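Local atomic coordinates of F420-dependent methylenetetrahydromethanopterin dehydrogenase (Methanopyrus kandleri, PDB entry 3IQF), a protein that catalyses the reversible, coenzyme F420-dependent reduction of methenyl-tetrahydromethanopterin to methylene-tetrahydromethanopterin in methanogenesis from carbon dioxide. Residues Leu24-Asp29 against Thr264-Asp269; Leu14-Met19 against Val95-Ala100. All blocks are in the same frame, centred on the assembly; numbering follows the deposited sequence.

How the contacts relate
The centres of the two contacts lie about 21 Å apart, and their nearest atoms come to about 5 Å without touching. Along the chain their segments alternate: 14-19, 24-29, 95-100, then 264-269. Contact 2 sits near the middle of the subunit, where helix 15-19 packs against strand 94-99 of the parallel sheet. A few residues on, the loop leading from that helix to strand 33-39 meets the loop after helix 227-257 in contact 1, toward the edge of the subunit, buried against the second subunit. Helix 153-168 borders both. Each contact also reaches the second subunit and a different copy of the bound pterin, so the short stretch 14-29 runs between two substrate sites of the hexamer.

Contact 1: residues Leu24-Asp29 against Thr264-Asp269; sequences LDERAD and TPHAPD. With E4M (1-{4-[(6S,6aR,7R)-3-amino-6,7-dimethyl-1-oxo-1,2,5,6,6a,7-hexahydro-8H-imidazo[1,5-f]pteridin-10-ium-8-yl]phenyl}-1-deoxy-5-O-{5-O-[(S)-{[(1S)-1,3-dicarboxypropyl]oxy}(hydroxy)phosphoryl]-alpha-D-ribofuranosyl}-D-ribitol), chain Q.
E26 holds H266, in 264-269, with both carboxylate oxygens. OE1 takes the backbone N of H266 at 2.8 Å through its syn lone pair, while OE2 meets the ring edge at ND1, a very short bond of 2.5 Å; carboxylate and imidazole planes are turned 48° apart. With its CG wedged between the backbone N and carbonyl carbon (chi1 69°) and the chain bent at chi2, E26 brings both oxygens to this one residue. L24 O lies over a face of the imidazole, 3.4 Å from CE1. R27 lies beside P265, pointing the same way, and its NH2 makes a salt bridge to E26 OE1 at 2.7 Å, on the anti side and tilted from the carboxylate plane. NE and NH1 grip D29 OD2 side-on in a second salt bridge, an oxygen also held by R129 of the second subunit. NH1 adds a weak bond to H266 O. Cutting R27 back to an alanine here is likely to leave E26 OE1 without its salt-bridge partner. The backbone oxygens of E26 and R27 border the bound substrate, at a methyl and its phenyl ring. With D162 binding H266 NE2, both ring nitrogens face carboxylates, which would probably favour a protonated imidazole.

Contact 2: residues Leu14-Met19 against Val95-Ala100; sequences LGTSMM and VIIGDA. With E4M (1-{4-[(6S,6aR,7R)-3-amino-6,7-dimethyl-1-oxo-1,2,5,6,6a,7-hexahydro-8H-imidazo[1,5-f]pteridin-10-ium-8-yl]phenyl}-1-deoxy-5-O-{5-O-[(S)-{[(1S)-1,3-dicarboxypropyl]oxy}(hydroxy)phosphoryl]-alpha-D-ribofuranosyl}-D-ribitol), chain M.
I97 meets T16 methyl to methyl, CG2 to CG2 at 3.9 Å, the two side chains crossing at about a right angle. With OG1 beside the backbone N (T16 chi1 -53°) and CG1 likewise in I97 (chi1 -68°), CG2 of each stands anti to its N, while OG1 of T16 turns to a hydrogen bond with D122. The backbone N of S17 also lies near I97 CG2, at 4.3 Å. At G98 the strand offers bare backbone: CD2 of L14 rests 3.7 Å from G98 CA and equally near its carbonyl carbon. D99 follows, its side chain crossing that of L14 at about a right angle, and the other methyl, CD1, comes 3.9 Å from D99 OD1. This is van der Waals contact; OD2 of D99 is hydrogen-bonded to N74 N. L14 thus spreads its two methyls over successive residues from the N-cap position of helix 15-19. Its backbone N donates to S17 OG at 3.0 Å, tying the chain before the helix to its first turn. Next to it, G15 N lies 3.4 Å from NA2 of the bound pterin, which puts the helix start beside the amino end of the substrate. Within the parallel sheet, strand 94-99 runs between strands 67-71 and 115-119; T16 also touches V119 of the latter, and helix 153-168 packs on T16 through V157 and on I97 through F161.

Contact 1: residues Leu24-Asp29 against Thr264-Asp269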
loop_
_atom_site.group_PDB
_atom_site.type_symbol
_atom_site.label_atom_id
_atom_site.label_comp_id
_atom_site.label_asym_id
_atom_site.label_seq_id
_atom_site.Cartn_x
_atom_site.Cartn_y
_atom_site.Cartn_z
ATOM N N LEU A 24 -19.063 -25.992 -3.520
ATOM C CA LEU A 24 -20.328 -26.477 -4.069
ATOM C C LEU A 24 -21.508 -26.261 -3.155
ATOM O O LEU A 24 -22.645 -26.466 -3.576
ATOM C CB LEU A 24 -20.232 -27.949 -4.462
ATOM C CG LEU A 24 -19.042 -28.340 -5.316
ATOM C CD1 LEU A 24 -19.239 -29.756 -5.822
ATOM C CD2 LEU A 24 -18.818 -27.366 -6.496
ATOM N N ASP A 25 -21.258 -25.857 -1.914
ATOM C CA ASP A 25 -22.354 -25.627 -0.973
ATOM C C ASP A 25 -21.946 -24.581 0.093
ATOM O O ASP A 25 -21.858 -24.850 1.276
ATOM C CB ASP A 25 -22.803 -26.999 -0.393
ATOM C CG ASP A 25 -24.152 -26.938 0.354
ATOM O OD1 ASP A 25 -24.911 -25.958 0.200
ATOM O OD2 ASP A 25 -24.455 -27.899 1.104
ATOM N N GLU A 26 -21.725 -23.363 -0.382
ATOM C CA GLU A 26 -21.058 -22.291 0.360
ATOM C C GLU A 26 -21.764 -21.826 1.648
ATOM O O GLU A 26 -21.138 -21.230 2.520
ATOM C CB GLU A 26 -20.862 -21.093 -0.587
ATOM C CG GLU A 26 -22.131 -20.358 -1.015
ATOM C CD GLU A 26 -22.765 -20.862 -2.269
ATOM O OE1 GLU A 26 -23.612 -20.135 -2.820
ATOM O OE2 GLU A 26 -22.460 -21.983 -2.713
ATOM N N ARG A 27 -23.067 -22.075 1.739
ATOM C CA ARG A 27 -23.847 -21.778 2.944
ATOM C C ARG A 27 -24.465 -23.017 3.583
ATOM O O ARG A 27 -25.296 -22.898 4.473
ATOM C CB ARG A 27 -24.945 -20.750 2.644
ATOM C CG ARG A 27 -24.351 -19.324 2.299
ATOM C CD ARG A 27 -25.470 -18.353 1.896
ATOM N NE ARG A 27 -26.315 -19.031 0.935
ATOM C CZ ARG A 27 -26.005 -19.234 -0.345
ATOM N NH1 ARG A 27 -26.836 -19.944 -1.086
ATOM N NH2 ARG A 27 -24.905 -18.707 -0.896
ATOM N N ALA A 28 -24.088 -24.197 3.109
ATOM C CA ALA A 28 -24.658 -25.452 3.611
ATOM C C ALA A 28 -26.181 -25.506 3.475
ATOM O O ALA A 28 -26.834 -26.158 4.256
ATOM C CB ALA A 28 -24.256 -25.667 5.083
ATOM N N ASP A 29 -26.762 -24.816 2.498
ATOM C CA ASP A 29 -28.232 -24.827 2.367
ATOM C C ASP A 29 -28.741 -25.572 1.135
ATOM O O ASP A 29 -29.932 -25.538 0.846
ATOM C CB ASP A 29 -28.797 -23.398 2.379
ATOM C CG ASP A 29 -28.237 -22.511 1.255
ATOM O OD1 ASP A 29 -27.498 -22.976 0.364
ATOM O OD2 ASP A 29 -28.519 -21.307 1.251
ATOM N N THR A 264 -21.957 -15.781 -7.899
ATOM C CA THR A 264 -22.778 -16.883 -8.391
ATOM C C THR A 264 -23.101 -17.859 -7.264
ATOM O O THR A 264 -22.552 -18.960 -7.197
ATOM C CB THR A 264 -22.088 -17.588 -9.577
ATOM O OG1 THR A 264 -20.823 -18.162 -9.171
ATOM C CG2 THR A 264 -21.852 -16.599 -10.704
ATOM N N PRO A 265 -23.995 -17.458 -6.348
ATOM C CA PRO A 265 -24.397 -18.370 -5.256
ATOM C C PRO A 265 -25.375 -19.456 -5.688
ATOM O O PRO A 265 -26.065 -19.309 -6.706
ATOM C CB PRO A 265 -25.081 -17.431 -4.245
ATOM C CG PRO A 265 -25.640 -16.351 -5.105
ATOM C CD PRO A 265 -24.725 -16.181 -6.273
ATOM N N HIS A 266 -25.420 -20.546 -4.920
ATOM C CA HIS A 266 -26.398 -21.587 -5.120
ATOM C C HIS A 266 -27.704 -21.241 -4.439
ATOM O O HIS A 266 -27.735 -20.696 -3.336
ATOM C CB HIS A 266 -25.901 -22.934 -4.564
ATOM C CG HIS A 266 -24.644 -23.410 -5.194
ATOM N ND1 HIS A 266 -23.407 -23.178 -4.641
ATOM C CD2 HIS A 266 -24.425 -24.099 -6.341
ATOM C CE1 HIS A 266 -22.471 -23.677 -5.429
ATOM N NE2 HIS A 266 -23.064 -24.242 -6.469
ATOM N N ALA A 267 -28.799 -21.572 -5.112
ATOM C CA ALA A 267 -30.107 -21.607 -4.476
ATOM C C ALA A 267 -30.270 -22.953 -3.726
ATOM O O ALA A 267 -29.507 -23.895 -3.952
ATOM C CB ALA A 267 -31.210 -21.434 -5.553
ATOM N N PRO A 268 -31.264 -23.061 -2.840
ATOM C CA PRO A 268 -31.448 -24.310 -2.071
ATOM C C PRO A 268 -31.670 -25.567 -2.932
ATOM O O PRO A 268 -31.298 -26.676 -2.527
ATOM C CB PRO A 268 -32.678 -23.998 -1.212
ATOM C CG PRO A 268 -32.703 -22.474 -1.106
ATOM C CD PRO A 268 -32.247 -22.024 -2.460
ATOM N N ASP A 269 -32.227 -25.385 -4.129
ATOM C CA ASP A 269 -32.400 -26.489 -5.067
ATOM C C ASP A 269 -31.168 -26.742 -5.937
ATOM O O ASP A 269 -31.190 -27.634 -6.792
ATOM C CB ASP A 269 -33.661 -26.292 -5.938
ATOM C CG ASP A 269 -33.589 -25.049 -6.829
ATOM O OD1 ASP A 269 -32.581 -24.341 -6.758
ATOM O OD2 ASP A 269 -34.538 -24.776 -7.603
HETATM N N1 E4M Q . -15.705 -20.908 6.637
HETATM C C2 E4M Q . -15.256 -20.304 7.723
HETATM N N3 E4M Q . -16.136 -19.819 8.665
HETATM C C4 E4M Q . -17.468 -19.940 8.449
HETATM N N5 E4M Q . -19.273 -20.744 6.968
HETATM C C6 E4M Q . -19.644 -21.894 6.168
HETATM C C7 E4M Q . -18.831 -21.721 4.893
HETATM N N8 E4M Q . -17.444 -21.653 5.297
HETATM C C9 E4M Q . -21.168 -21.811 6.004
HETATM P PA E4M Q . -35.801 -15.106 1.659
HETATM C C10 E4M Q . -20.400 -20.662 7.873
HETATM N N10 E4M Q . -21.596 -21.090 7.201
HETATM C C11 E4M Q . -25.462 -19.668 8.158
HETATM C C12 E4M Q . -25.259 -20.359 6.943
HETATM C C13 E4M Q . -23.982 -20.836 6.619
HETATM C C14 E4M Q . -22.906 -20.611 7.486
HETATM C C15 E4M Q . -23.130 -19.910 8.689
HETATM C C16 E4M Q . -24.396 -19.443 9.008
HETATM O O2A E4M Q . -35.640 -16.623 1.461
HETATM C C1J E4M Q . -31.270 -16.677 3.901
HETATM O O1A E4M Q . -35.909 -14.273 0.401
HETATM C C2J E4M Q . -30.534 -16.630 2.553
HETATM O O2J E4M Q . -29.157 -16.920 2.637
HETATM O O3A E4M Q . -36.730 -14.647 2.773
HETATM C C3J E4M Q . -30.695 -15.205 2.079
HETATM O O3J E4M Q . -29.604 -14.446 2.589
HETATM C C4A E4M Q . -17.915 -20.562 7.300
HETATM C C4J E4M Q . -32.042 -14.835 2.675
HETATM O O4J E4M Q . -32.258 -15.662 3.807
HETATM C C5J E4M Q . -33.170 -15.155 1.710
HETATM O O5J E4M Q . -34.375 -14.697 2.303
HETATM C C7M E4M Q . -19.041 -22.891 3.930
HETATM C C8A E4M Q . -17.015 -21.043 6.406
HETATM C C9M E4M Q . -21.798 -23.198 5.910
HETATM N NA2 E4M Q . -13.919 -20.227 7.901
HETATM O OH4 E4M Q . -18.299 -19.415 9.233
HETATM C CX1 E4M Q . -26.831 -19.154 8.578
HETATM C CX2 E4M Q . -27.408 -18.132 7.606
HETATM O OX2 E4M Q . -26.770 -16.852 7.708
HETATM C CX3 E4M Q . -28.870 -17.945 7.926
HETATM O OX3 E4M Q . -29.606 -19.154 7.705
HETATM C CX4 E4M Q . -29.422 -16.873 7.029
HETATM O OX4 E4M Q . -30.659 -16.539 7.610
HETATM C CX5 E4M Q . -29.668 -17.309 5.584
HETATM O OX5 E4M Q . -30.440 -16.282 4.977
#

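Contact 2: residues Leu14-Met19 against Val95-Ala100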
loop_
_atom_site.group_PDB
_atom_site.type_symbol
_atom_site.label_atom_id
_atom_site.label_comp_id
_atom_site.label_asym_id
_atom_site.label_seq_id
_atom_site.Cartn_x
_atom_site.Cartn_y
_atom_site.Cartn_z
ATOM N N LEU A 14 -3.516 -29.470 -1.981
ATOM C CA LEU A 14 -3.505 -28.454 -3.018
ATOM C C LEU A 14 -4.535 -27.422 -2.604
ATOM O O LEU A 14 -5.485 -27.746 -1.881
ATOM C CB LEU A 14 -3.950 -29.138 -4.313
ATOM C CG LEU A 14 -3.015 -29.299 -5.508
ATOM C CD1 LEU A 14 -1.524 -29.317 -5.143
ATOM C CD2 LEU A 14 -3.465 -30.474 -6.342
ATOM N N GLY A 15 -4.384 -26.187 -3.060
ATOM C CA GLY A 15 -5.417 -25.187 -2.820
ATOM C C GLY A 15 -6.777 -25.645 -3.327
ATOM O O GLY A 15 -7.785 -25.479 -2.667
ATOM N N THR A 16 -6.790 -26.244 -4.508
ATOM C CA THR A 16 -8.034 -26.623 -5.118
ATOM C C THR A 16 -8.667 -27.791 -4.395
ATOM O O THR A 16 -9.866 -27.763 -4.155
ATOM C CB THR A 16 -7.873 -26.935 -6.594
ATOM O OG1 THR A 16 -7.218 -25.840 -7.253
ATOM C CG2 THR A 16 -9.226 -27.180 -7.228
ATOM N N SER A 17 -7.869 -28.769 -3.966
ATOM C CA SER A 17 -8.433 -29.924 -3.278
ATOM C C SER A 17 -8.948 -29.565 -1.888
ATOM O O SER A 17 -9.897 -30.167 -1.417
ATOM C CB SER A 17 -7.434 -31.081 -3.172
ATOM O OG SER A 17 -6.255 -30.660 -2.531
ATOM N N MET A 18 -8.300 -28.592 -1.254
ATOM C CA MET A 18 -8.680 -28.144 0.066
ATOM C C MET A 18 -10.092 -27.511 0.077
ATOM O O MET A 18 -10.860 -27.648 1.057
ATOM C CB MET A 18 -7.631 -27.147 0.506
ATOM C CG MET A 18 -7.852 -26.497 1.832
ATOM S SD MET A 18 -6.333 -25.650 2.347
ATOM C CE MET A 18 -6.745 -25.482 4.052
ATOM N N MET A 19 -10.440 -26.818 -1.007
ATOM C CA MET A 19 -11.689 -26.076 -1.070
ATOM C C MET A 19 -12.761 -26.744 -1.898
ATOM O O MET A 19 -13.898 -26.327 -1.836
ATOM C CB MET A 19 -11.411 -24.670 -1.632
ATOM C CG MET A 19 -10.942 -23.659 -0.566
ATOM S SD MET A 19 -12.262 -23.104 0.540
ATOM C CE MET A 19 -13.473 -22.760 -0.707
ATOM N N VAL A 95 -13.268 -38.271 -10.879
ATOM C CA VAL A 95 -12.566 -37.080 -11.368
ATOM C C VAL A 95 -11.311 -36.912 -10.525
ATOM O O VAL A 95 -11.346 -37.053 -9.300
ATOM C CB VAL A 95 -13.425 -35.763 -11.278
ATOM C CG1 VAL A 95 -12.662 -34.558 -11.786
ATOM C CG2 VAL A 95 -14.745 -35.902 -12.044
ATOM N N ILE A 96 -10.206 -36.625 -11.199
ATOM C CA ILE A 96 -8.937 -36.362 -10.541
ATOM C C ILE A 96 -8.598 -34.864 -10.547
ATOM O O ILE A 96 -8.455 -34.241 -11.600
ATOM C CB ILE A 96 -7.791 -37.143 -11.202
ATOM C CG1 ILE A 96 -8.162 -38.637 -11.383
ATOM C CG2 ILE A 96 -6.502 -36.952 -10.399
ATOM C CD1 ILE A 96 -8.554 -39.416 -10.124
ATOM N N ILE A 97 -8.480 -34.292 -9.357
ATOM C CA ILE A 97 -8.075 -32.904 -9.213
ATOM C C ILE A 97 -6.586 -32.877 -8.943
ATOM O O ILE A 97 -6.118 -33.480 -8.006
ATOM C CB ILE A 97 -8.839 -32.275 -8.068
ATOM C CG1 ILE A 97 -10.334 -32.158 -8.457
ATOM C CG2 ILE A 97 -8.185 -30.961 -7.644
ATOM C CD1 ILE A 97 -10.747 -30.768 -8.900
ATOM N N GLY A 98 -5.844 -32.149 -9.759
ATOM C CA GLY A 98 -4.411 -32.039 -9.555
ATOM C C GLY A 98 -3.821 -30.739 -10.045
ATOM O O GLY A 98 -4.519 -29.734 -10.217
ATOM N N ASP A 99 -2.509 -30.782 -10.264
ATOM C CA ASP A 99 -1.701 -29.618 -10.580
ATOM C C ASP A 99 -0.936 -29.857 -11.903
ATOM O O ASP A 99 -1.198 -30.848 -12.625
ATOM C CB ASP A 99 -0.817 -29.212 -9.365
ATOM C CG ASP A 99 0.107 -30.343 -8.818
ATOM O OD1 ASP A 99 1.016 -29.978 -8.032
ATOM O OD2 ASP A 99 -0.049 -31.557 -9.093
ATOM N N ALA A 100 -0.031 -28.950 -12.257
ATOM C CA ALA A 100 0.652 -28.993 -13.549
ATOM C C ALA A 100 1.361 -30.319 -13.865
ATOM O O ALA A 100 1.273 -30.802 -14.999
ATOM C CB ALA A 100 1.640 -27.796 -13.681
HETATM N N1 E4M M . -0.355 -26.950 0.323
HETATM C C2 E4M M . -0.466 -26.561 -0.963
HETATM N N3 E4M M . 0.464 -26.966 -1.880
HETATM C C4 E4M M . 1.521 -27.755 -1.522
HETATM N N5 E4M M . 2.664 -28.944 0.322
HETATM C C6 E4M M . 2.335 -29.868 1.404
HETATM C C7 E4M M . 1.833 -28.963 2.536
HETATM N N8 E4M M . 0.777 -28.081 2.031
HETATM C C9 E4M M . 3.644 -30.676 1.647
HETATM P PA E4M M . 19.966 -32.644 5.674
HETATM C C10 E4M M . 3.648 -29.658 -0.453
HETATM N N10 E4M M . 4.270 -30.718 0.308
HETATM C C11 E4M M . 8.064 -32.281 -0.730
HETATM C C12 E4M M . 7.634 -32.305 0.597
HETATM C C13 E4M M . 6.391 -31.780 0.932
HETATM C C14 E4M M . 5.548 -31.248 -0.041
HETATM C C15 E4M M . 5.974 -31.227 -1.391
HETATM C C16 E4M M . 7.232 -31.728 -1.719
HETATM O O2A E4M M . 19.002 -33.480 6.525
HETATM C C1J E4M M . 14.878 -32.224 3.195
HETATM O O1A E4M M . 20.836 -31.643 6.424
HETATM C C2J E4M M . 14.500 -31.404 4.428
HETATM O O2J E4M M . 13.214 -30.805 4.291
HETATM O O3A E4M M . 20.675 -33.395 4.569
HETATM C C3J E4M M . 15.638 -30.412 4.595
HETATM O O3J E4M M . 15.445 -29.234 3.850
HETATM C C4A E4M M . 1.634 -28.138 -0.180
HETATM C C4J E4M M . 16.817 -31.145 3.984
HETATM O O4J E4M M . 16.289 -32.080 3.040
HETATM C C5J E4M M . 17.560 -31.926 5.042
HETATM O O5J E4M M . 18.945 -31.678 4.869
HETATM C C7M E4M M . 1.288 -29.754 3.736
HETATM C C8A E4M M . 0.677 -27.725 0.730
HETATM C C9M E4M M . 3.346 -32.081 2.199
HETATM N NA2 E4M M . -1.523 -25.792 -1.319
HETATM O OH4 E4M M . 2.387 -28.109 -2.373
HETATM C CX1 E4M M . 9.427 -32.833 -1.104
HETATM C CX2 E4M M . 10.567 -32.163 -0.353
HETATM O OX2 E4M M . 10.800 -30.843 -0.875
HETATM C CX3 E4M M . 11.870 -32.939 -0.524
HETATM O OX3 E4M M . 11.805 -34.264 0.003
HETATM C CX4 E4M M . 12.998 -32.173 0.146
HETATM O OX4 E4M M . 14.219 -32.558 -0.474
HETATM C CX5 E4M M . 13.081 -32.394 1.639
HETATM O OX5 E4M M . 14.277 -31.724 2.020
#